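Local coordinates for protein shikimate dehydrogenase (NADP(+)) (Thermotoga maritima, PDB 3U62) that probably catalyses the reversible NADPH-linked reduction of 3-dehydroshikimate to shikimate, a step on the route to chorismate and the aromatic amino acids, at residues I6-V10 with T59-K63; M34-P38 with R48-Y53; N83-R87 with N232-W236. All coordinates share one frame; numbering follows the deposited sequence.

Contact 1. Residues I6-V10 with T59-K63. With SO4 (sulfate ion), chain C.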
loop_
_atom_site.group_PDB
_atom_site.type_symbol
_atom_site.label_atom_id
_atom_site.label_comp_id
_atom_site.label_asym_id
_atom_site.label_seq_id
_atom_site.Cartn_x
_atom_site.Cartn_y
_atom_site.Cartn_z
ATOM N N ILE A 6 1.183 -12.950 3.890
ATOM C CA ILE A 6 1.378 -12.999 5.334
ATOM C C ILE A 6 1.041 -11.645 5.950
ATOM O O ILE A 6 1.238 -10.598 5.326
ATOM C CB ILE A 6 2.813 -13.480 5.731
ATOM C CG1 ILE A 6 3.890 -12.463 5.316
ATOM C CG2 ILE A 6 3.122 -14.847 5.105
ATOM C CD1 ILE A 6 4.289 -11.491 6.438
ATOM N N GLY A 7 0.519 -11.677 7.172
ATOM C CA GLY A 7 0.105 -10.465 7.864
ATOM C C GLY A 7 -0.752 -10.766 9.075
ATOM O O GLY A 7 -0.882 -11.926 9.483
ATOM N N TYR A 8 -1.327 -9.711 9.650
ATOM C CA TYR A 8 -2.146 -9.812 10.851
ATOM C C TYR A 8 -2.943 -8.521 11.023
ATOM O O TYR A 8 -2.409 -7.528 11.522
ATOM C CB TYR A 8 -1.257 -10.045 12.072
ATOM C CG TYR A 8 -1.983 -10.549 13.287
ATOM C CD1 TYR A 8 -2.455 -11.861 13.344
ATOM C CD2 TYR A 8 -2.181 -9.727 14.393
ATOM C CE1 TYR A 8 -3.117 -12.338 14.460
ATOM C CE2 TYR A 8 -2.842 -10.193 15.519
ATOM C CZ TYR A 8 -3.305 -11.500 15.545
ATOM O OH TYR A 8 -3.963 -11.968 16.658
ATOM N N PRO A 9 -4.224 -8.523 10.606
ATOM C CA PRO A 9 -4.975 -9.647 10.041
ATOM C C PRO A 9 -4.729 -9.853 8.544
ATOM O O PRO A 9 -4.241 -8.944 7.863
ATOM C CB PRO A 9 -6.427 -9.231 10.269
ATOM C CG PRO A 9 -6.402 -7.747 10.177
ATOM C CD PRO A 9 -5.055 -7.305 10.694
ATOM N N VAL A 10 -5.074 -11.040 8.045
ATOM C CA VAL A 10 -4.953 -11.334 6.620
ATOM C C VAL A 10 -6.005 -12.331 6.108
ATOM O O VAL A 10 -6.110 -12.561 4.901
ATOM C CB VAL A 10 -3.508 -11.785 6.255
ATOM C CG1 VAL A 10 -3.344 -13.304 6.355
ATOM C CG2 VAL A 10 -3.132 -11.275 4.864
ATOM N N THR A 59 1.899 -7.979 4.274
ATOM C CA THR A 59 1.137 -6.776 4.582
ATOM C C THR A 59 1.327 -6.441 6.064
ATOM O O THR A 59 2.190 -7.029 6.723
ATOM C CB THR A 59 -0.358 -6.915 4.171
ATOM O OG1 THR A 59 -1.030 -5.662 4.345
ATOM C CG2 THR A 59 -1.068 -8.005 4.977
ATOM N N ILE A 60 0.544 -5.495 6.580
ATOM C CA ILE A 60 0.626 -5.116 7.992
ATOM C C ILE A 60 0.459 -6.332 8.910
ATOM O O ILE A 60 -0.352 -7.218 8.623
ATOM C CB ILE A 60 -0.403 -4.014 8.371
ATOM C CG1 ILE A 60 -1.838 -4.454 8.039
ATOM C CG2 ILE A 60 -0.048 -2.693 7.683
ATOM C CD1 ILE A 60 -2.918 -3.704 8.808
ATOM N N PRO A 61 1.233 -6.389 10.010
ATOM C CA PRO A 61 2.261 -5.439 10.431
ATOM C C PRO A 61 3.677 -5.965 10.190
ATOM O O PRO A 61 4.558 -5.782 11.037
ATOM C CB PRO A 61 2.003 -5.332 11.934
ATOM C CG PRO A 61 1.496 -6.715 12.326
ATOM C CD PRO A 61 0.988 -7.395 11.059
ATOM N N HIS A 62 3.898 -6.599 9.039
ATOM C CA HIS A 62 5.118 -7.374 8.817
ATOM C C HIS A 62 6.046 -6.898 7.700
ATOM O O HIS A 62 7.082 -7.525 7.462
ATOM C CB HIS A 62 4.761 -8.841 8.570
ATOM C CG HIS A 62 4.103 -9.507 9.735
ATOM N ND1 HIS A 62 3.248 -10.581 9.600
ATOM C CD2 HIS A 62 4.183 -9.256 11.064
ATOM C CE1 HIS A 62 2.831 -10.962 10.794
ATOM N NE2 HIS A 62 3.375 -10.168 11.700
ATOM N N LYS A 63 5.694 -5.808 7.022
ATOM C CA LYS A 63 6.490 -5.334 5.883
ATOM C C LYS A 63 7.915 -4.933 6.269
ATOM O O LYS A 63 8.873 -5.307 5.587
ATOM C CB LYS A 63 5.785 -4.196 5.137
ATOM C CG LYS A 63 4.497 -4.621 4.436
ATOM C CD LYS A 63 3.957 -3.538 3.504
ATOM C CE LYS A 63 3.521 -2.279 4.255
ATOM N NZ LYS A 63 2.439 -2.537 5.247
HETATM S S SO4 C . 4.252 -2.555 8.340
HETATM O O1 SO4 C . 3.529 -2.367 9.593
HETATM O O2 SO4 C . 5.665 -2.807 8.627
HETATM O O3 SO4 C . 4.124 -1.354 7.523
HETATM O O4 SO4 C . 3.685 -3.690 7.618
#

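Contact 2. Residues M34-P38 with R48-Y53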
loop_
_atom_site.group_PDB
_atom_site.type_symbol
_atom_site.label_atom_id
_atom_site.label_comp_id
_atom_site.label_asym_id
_atom_site.label_seq_id
_atom_site.Cartn_x
_atom_site.Cartn_y
_atom_site.Cartn_z
ATOM N N MET A 34 -2.611 -18.102 2.401
ATOM C CA MET A 34 -2.645 -17.058 3.425
ATOM C C MET A 34 -2.121 -17.581 4.755
ATOM O O MET A 34 -2.402 -18.718 5.144
ATOM C CB MET A 34 -4.065 -16.504 3.598
ATOM C CG MET A 34 -5.131 -17.550 3.929
ATOM S SD MET A 34 -6.667 -16.841 4.546
ATOM C CE MET A 34 -7.173 -15.841 3.144
ATOM N N GLU A 35 -1.352 -16.744 5.444
ATOM C CA GLU A 35 -0.783 -17.098 6.738
ATOM C C GLU A 35 -0.951 -15.920 7.693
ATOM O O GLU A 35 -0.205 -14.934 7.619
ATOM C CB GLU A 35 0.701 -17.470 6.594
ATOM C CG GLU A 35 0.999 -18.593 5.588
ATOM C CD GLU A 35 0.895 -19.997 6.178
ATOM O OE1 GLU A 35 0.476 -20.142 7.347
ATOM O OE2 GLU A 35 1.239 -20.966 5.466
ATOM N N GLU A 36 -1.946 -16.017 8.575
ATOM C CA GLU A 36 -2.188 -14.970 9.564
ATOM C C GLU A 36 -1.313 -15.205 10.792
ATOM O O GLU A 36 -1.637 -16.022 11.660
ATOM C CB GLU A 36 -3.673 -14.894 9.939
ATOM C CG GLU A 36 -4.078 -13.568 10.575
ATOM C CD GLU A 36 -5.583 -13.432 10.714
ATOM O OE1 GLU A 36 -6.146 -13.982 11.688
ATOM O OE2 GLU A 36 -6.207 -12.776 9.854
ATOM N N ILE A 37 -0.198 -14.481 10.844
ATOM C CA ILE A 37 0.821 -14.675 11.871
ATOM C C ILE A 37 0.830 -13.487 12.829
ATOM O O ILE A 37 1.041 -12.353 12.401
ATOM C CB ILE A 37 2.231 -14.834 11.237
ATOM C CG1 ILE A 37 2.211 -15.909 10.143
ATOM C CG2 ILE A 37 3.267 -15.167 12.313
ATOM C CD1 ILE A 37 3.373 -15.836 9.160
ATOM N N PRO A 38 0.581 -13.740 14.128
ATOM C CA PRO A 38 0.690 -12.655 15.102
ATOM C C PRO A 38 2.144 -12.206 15.281
ATOM O O PRO A 38 3.056 -13.028 15.138
ATOM C CB PRO A 38 0.147 -13.281 16.392
ATOM C CG PRO A 38 0.324 -14.746 16.217
ATOM C CD PRO A 38 0.149 -15.004 14.753
ATOM N N ARG A 48 9.401 -21.140 8.752
ATOM C CA ARG A 48 8.544 -22.119 8.083
ATOM C C ARG A 48 8.070 -21.601 6.718
ATOM O O ARG A 48 8.091 -22.335 5.727
ATOM C CB ARG A 48 7.347 -22.452 8.981
ATOM C CG ARG A 48 6.349 -23.441 8.392
ATOM C CD ARG A 48 5.147 -23.655 9.307
ATOM N NE ARG A 48 4.319 -22.456 9.457
ATOM C CZ ARG A 48 3.316 -22.115 8.649
ATOM N NH1 ARG A 48 2.998 -22.876 7.603
ATOM N NH2 ARG A 48 2.631 -20.999 8.884
ATOM N N ILE A 49 7.645 -20.339 6.691
ATOM C CA ILE A 49 7.179 -19.671 5.472
ATOM C C ILE A 49 8.269 -19.637 4.402
ATOM O O ILE A 49 8.007 -19.923 3.231
ATOM C CB ILE A 49 6.685 -18.218 5.769
ATOM C CG1 ILE A 49 5.524 -18.216 6.779
ATOM C CG2 ILE A 49 6.296 -17.476 4.467
ATOM C CD1 ILE A 49 4.325 -19.077 6.391
ATOM N N LEU A 50 9.489 -19.298 4.818
ATOM C CA LEU A 50 10.631 -19.208 3.906
ATOM C C LEU A 50 10.991 -20.555 3.284
ATOM O O LEU A 50 11.534 -20.608 2.178
ATOM C CB LEU A 50 11.849 -18.605 4.615
ATOM C CG LEU A 50 11.777 -17.122 5.006
ATOM C CD1 LEU A 50 12.865 -16.781 6.013
ATOM C CD2 LEU A 50 11.860 -16.206 3.788
ATOM N N GLU A 51 10.682 -21.637 3.992
ATOM C CA GLU A 51 10.973 -22.980 3.506
ATOM C C GLU A 51 9.845 -23.555 2.651
ATOM O O GLU A 51 10.098 -24.359 1.750
ATOM C CB GLU A 51 11.278 -23.920 4.674
ATOM C CG GLU A 51 12.594 -23.624 5.382
ATOM C CD GLU A 51 12.942 -24.652 6.441
ATOM O OE1 GLU A 51 12.554 -25.833 6.289
ATOM O OE2 GLU A 51 13.615 -24.283 7.428
ATOM N N GLU A 52 8.611 -23.141 2.929
ATOM C CA GLU A 52 7.433 -23.757 2.311
ATOM C C GLU A 52 6.921 -23.051 1.058
ATOM O O GLU A 52 6.202 -23.650 0.253
ATOM C CB GLU A 52 6.302 -23.897 3.337
ATOM C CG GLU A 52 6.523 -25.024 4.341
ATOM C CD GLU A 52 5.464 -25.092 5.430
ATOM O OE1 GLU A 52 4.486 -24.315 5.387
ATOM O OE2 GLU A 52 5.619 -25.937 6.341
ATOM N N TYR A 53 7.297 -21.787 0.896
ATOM C CA TYR A 53 6.824 -20.981 -0.225
ATOM C C TYR A 53 7.982 -20.474 -1.074
ATOM O O TYR A 53 9.034 -20.108 -0.544
ATOM C CB TYR A 53 6.003 -19.795 0.287
ATOM C CG TYR A 53 4.725 -20.186 0.993
ATOM C CD1 TYR A 53 3.547 -20.382 0.276
ATOM C CD2 TYR A 53 4.692 -20.354 2.378
ATOM C CE1 TYR A 53 2.370 -20.741 0.915
ATOM C CE2 TYR A 53 3.520 -20.711 3.029
ATOM C CZ TYR A 53 2.364 -20.900 2.290
ATOM O OH TYR A 53 1.194 -21.255 2.919
HETATM O O HOH W 1 -1.635 -21.023 2.862
#

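Contact 3. Residues N83-R87 with N232-W236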
loop_
_atom_site.group_PDB
_atom_site.type_symbol
_atom_site.label_atom_id
_atom_site.label_comp_id
_atom_site.label_asym_id
_atom_site.label_seq_id
_atom_site.Cartn_x
_atom_site.Cartn_y
_atom_site.Cartn_z
ATOM N N ASN A 83 7.141 -5.873 0.695
ATOM C CA ASN A 83 5.810 -6.459 0.530
ATOM C C ASN A 83 5.773 -7.612 -0.470
ATOM O O ASN A 83 4.730 -8.234 -0.663
ATOM C CB ASN A 83 4.778 -5.394 0.143
ATOM C CG ASN A 83 4.878 -4.986 -1.314
ATOM O OD1 ASN A 83 5.967 -4.717 -1.820
ATOM N ND2 ASN A 83 3.738 -4.933 -1.995
ATOM N N CYS A 84 6.907 -7.880 -1.112
ATOM C CA CYS A 84 7.005 -8.957 -2.088
ATOM C C CYS A 84 8.340 -9.673 -1.948
ATOM O O CYS A 84 9.402 -9.063 -2.091
ATOM C CB CYS A 84 6.831 -8.417 -3.512
ATOM S SG CYS A 84 6.910 -9.680 -4.815
ATOM N N VAL A 85 8.272 -10.968 -1.661
ATOM C CA VAL A 85 9.464 -11.793 -1.509
ATOM C C VAL A 85 9.491 -12.863 -2.592
ATOM O O VAL A 85 8.453 -13.415 -2.956
ATOM C CB VAL A 85 9.531 -12.450 -0.105
ATOM C CG1 VAL A 85 10.696 -13.431 -0.003
ATOM C CG2 VAL A 85 9.649 -11.384 0.975
ATOM N N PHE A 86 10.684 -13.129 -3.116
ATOM C CA PHE A 86 10.895 -14.237 -4.037
ATOM C C PHE A 86 12.252 -14.881 -3.786
ATOM O O PHE A 86 13.297 -14.264 -4.015
ATOM C CB PHE A 86 10.766 -13.777 -5.493
ATOM C CG PHE A 86 10.711 -14.906 -6.494
ATOM C CD1 PHE A 86 9.852 -15.989 -6.307
ATOM C CD2 PHE A 86 11.502 -14.873 -7.639
ATOM C CE1 PHE A 86 9.797 -17.026 -7.234
ATOM C CE2 PHE A 86 11.452 -15.905 -8.574
ATOM C CZ PHE A 86 10.596 -16.983 -8.370
ATOM N N ARG A 87 12.214 -16.120 -3.299
ATOM C CA ARG A 87 13.407 -16.944 -3.086
ATOM C C ARG A 87 14.555 -16.206 -2.397
ATOM O O ARG A 87 15.669 -16.116 -2.922
ATOM C CB ARG A 87 13.837 -17.611 -4.397
ATOM C CG ARG A 87 12.807 -18.617 -4.863
ATOM C CD ARG A 87 13.086 -19.202 -6.224
ATOM N NE ARG A 87 12.142 -20.289 -6.470
ATOM C CZ ARG A 87 11.790 -20.743 -7.668
ATOM N NH1 ARG A 87 12.299 -20.213 -8.773
ATOM N NH2 ARG A 87 10.919 -21.737 -7.756
ATOM N N ASN A 232 4.337 -7.740 -8.787
ATOM C CA ASN A 232 4.601 -9.004 -8.091
ATOM C C ASN A 232 4.778 -10.156 -9.067
ATOM O O ASN A 232 5.736 -10.926 -8.968
ATOM C CB ASN A 232 3.456 -9.358 -7.134
ATOM C CG ASN A 232 3.314 -8.382 -5.982
ATOM O OD1 ASN A 232 4.240 -7.640 -5.652
ATOM N ND2 ASN A 232 2.144 -8.386 -5.355
ATOM N N LEU A 233 3.841 -10.263 -10.008
ATOM C CA LEU A 233 3.842 -11.341 -10.992
ATOM C C LEU A 233 5.026 -11.248 -11.948
ATOM O O LEU A 233 5.548 -12.276 -12.391
ATOM C CB LEU A 233 2.520 -11.376 -11.765
ATOM C CG LEU A 233 1.264 -11.770 -10.975
ATOM C CD1 LEU A 233 0.018 -11.459 -11.774
ATOM C CD2 LEU A 233 1.283 -13.244 -10.571
ATOM N N LYS A 234 5.448 -10.024 -12.261
ATOM C CA LYS A 234 6.636 -9.806 -13.086
ATOM C C LYS A 234 7.901 -10.267 -12.359
ATOM O O LYS A 234 8.760 -10.924 -12.953
ATOM C CB LYS A 234 6.760 -8.337 -13.499
ATOM C CG LYS A 234 5.750 -7.890 -14.546
ATOM C CD LYS A 234 5.958 -6.430 -14.914
ATOM C CE LYS A 234 4.924 -5.958 -15.923
ATOM N NZ LYS A 234 5.178 -4.557 -16.363
ATOM N N ILE A 235 7.999 -9.918 -11.075
ATOM C CA ILE A 235 9.112 -10.351 -10.227
ATOM C C ILE A 235 9.156 -11.879 -10.117
ATOM O O ILE A 235 10.229 -12.483 -10.195
ATOM C CB ILE A 235 9.050 -9.687 -8.823
ATOM C CG1 ILE A 235 9.410 -8.201 -8.935
ATOM C CG2 ILE A 235 9.986 -10.388 -7.835
ATOM C CD1 ILE A 235 9.110 -7.382 -7.696
ATOM N N TRP A 236 7.984 -12.490 -9.965
ATOM C CA TRP A 236 7.870 -13.942 -9.842
ATOM C C TRP A 236 8.039 -14.682 -11.177
ATOM O O TRP A 236 8.088 -15.916 -11.209
ATOM C CB TRP A 236 6.545 -14.317 -9.165
ATOM C CG TRP A 236 6.438 -13.852 -7.730
ATOM C CD1 TRP A 236 7.470 -13.645 -6.858
ATOM C CD2 TRP A 236 5.236 -13.564 -6.999
ATOM N NE1 TRP A 236 6.990 -13.238 -5.637
ATOM C CE2 TRP A 236 5.623 -13.184 -5.692
ATOM C CE3 TRP A 236 3.870 -13.597 -7.319
ATOM C CZ2 TRP A 236 4.695 -12.829 -4.706
ATOM C CZ3 TRP A 236 2.946 -13.243 -6.336
ATOM C CH2 TRP A 236 3.365 -12.865 -5.045
#

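Contact 1. Residues I6-V10 with T59-K63
Two backbone hydrogen bonds join Ile6-Val10 to Thr59-Lys63: Thr59 N gives one to Ile6 O (2.9 Å), and Tyr8 N gives the other to Ile60 O (2.9 Å), landing on a lone pair in the carbonyl plane. Between them Gly7, with no side chain, lets its CA come to 3.4 Å from Ile60 O. Thr59 O turns instead to His62 N, closing a tight turn with Pro61, on a cis peptide bond, at its third position.

Ile6 reaches across with its longer branch. CG1 sits between the backbone N and the carbonyl carbon (chi1 67°), and this carries CD1 to 3.4 Å from His62 CB, near the plane of the imidazole and at its edge. On the other flank Tyr8 uses the base of its side chain: CB rests 3.6 Å from Pro61 CD, while the phenol leads away. Val10 CG2 meets the methyl CG2 of Thr59 at 3.9 Å.

Lys63, the predicted proton acceptor, bends at its last two torsions, which brings NZ to a sulfate that the amide of Lys63 also holds. Its NZ lies 2.9 Å from sulfate O4, and Lys63 N donates to that same O4 at 3.0 Å. The ion is probably from the crystallisation liquor; Gly118 N, in the predicted NADP site, and Glu64 N also hold it.

Strand 2-7 runs between strands 31-36 and 55-58, pairing with the first through Gly7 and Ile37 and with the second through Ile6 and Asn57. The turn of 59-63 follows directly on strand 55-58, at the C-terminal ends of the inner strands 2-7 and 55-58.

Contact 2. Residues M34-P38 with R48-Y53
Glu35 meets Arg48 and Tyr53 through its two carboxylate oxygens, and the ionic part comes first. Arg48 NH2 donates to Glu35 OE1 at 2.8 Å, almost straight at 173°. The oxygen lies in the guanidinium plane, at its edge, yet the donor approaches it from well above the carboxylate plane, and the two flat groups are turned 64° apart. A weak second arm runs from Arg48 NH1 to Glu35 OE2 at 3.4 Å. NH1 also makes a weak bridge to Glu52 OE1 (3.0 Å), one turn further along the helix, so the three residues form a small salt-bridge network.

Among neutral donors, Tyr53 OH gives a short hydrogen bond to Glu35 OE2 (2.6 Å), on the anti side, somewhat tilted out of the carboxylate plane. The same hydroxyl accepts from a water 2.8 Å from Tyr53 OH, and that water takes the N-H of Met34, tying the tyrosine to the strand backbone as well.

The apolar contacts lie beneath. A bend at chi2 (-86°) swings the Glu35 carboxylate aside, and CG lies alongside Ile49 CD1 at 3.5 Å as the two side chains run past each other in opposite directions. Ile49 CD1 also backs one face of the Arg48 guanidinium. Ile37 and Ile49 meet tip to tip, CD1 of the first 4.0 Å from CG1 of the second.

With donors from Arg48 and Tyr53 on its two oxygens, Glu35 is probably stabilised as the anion. Arg48 is likely to offset the like charge of Glu52 as well, so strand 31-36 and the end of helix 42-52 are joined by charge above an isoleucine contact.

Contact 3. Residues N83-R87 with N232-W236
Trp236 meets Phe86 first at its root, where CA stands over the centre of the phenyl face, 4.2 Å from the ring centroid. From there CB leads into the indole, with CG beside the backbone N (chi1 -65°), a turn that sets the ring against the carbonyl of Asn232 one helical turn back. CD1 presses on Phe86 CD1 at 3.4 Å; the two rings are oblique, their planes 55° apart. Next, NE1 donates to Val85 O at 3.1 Å, reaching it from above the carbonyl plane. Further out, CE2 lies 3.8 Å from Cys84 SG, which sits obliquely to the indole, and CZ2 stays beside the same sulfur at 3.9 Å. Cys84 CB also touches Asn232 OD1 at 3.4 Å, an oxygen whose hydrogen bond is to Thr93 OG1.

Putting a leucine at Trp236 would remove the N-H, is likely to leave Val85 O without this donor, and would probably open a gap beside Cys84 SG and Phe86.

The one hydrogen bond between the segments ties down the N-H of an otherwise apolar indole, whose ring also stacks on Phe3; it joins helix 222-235, late in the chain, to strand 84-86 of the substrate-binding sheet.

All three contacts reach the same mixed sheet. Contacts 1 and 2, centres about 11 Å apart, are stitched directly together: Gly7 O lies 3.0 Å from Ile37 N in the pairing of strands 2-7 and 31-36, and Val10 N lies 2.8 Å from Glu36 OE2. Contact 3 is about 16 Å from contact 1 between centres, yet Lys63 CD packs on Asn83 CB at 3.9 Å, bringing the predicted proton acceptor against a residue predicted to bind shikimate. Thr59, in contact 1, is another such residue. Contact 2 stands back from this pocket: the Glu35 side chain is about 10 Å from that of Thr59.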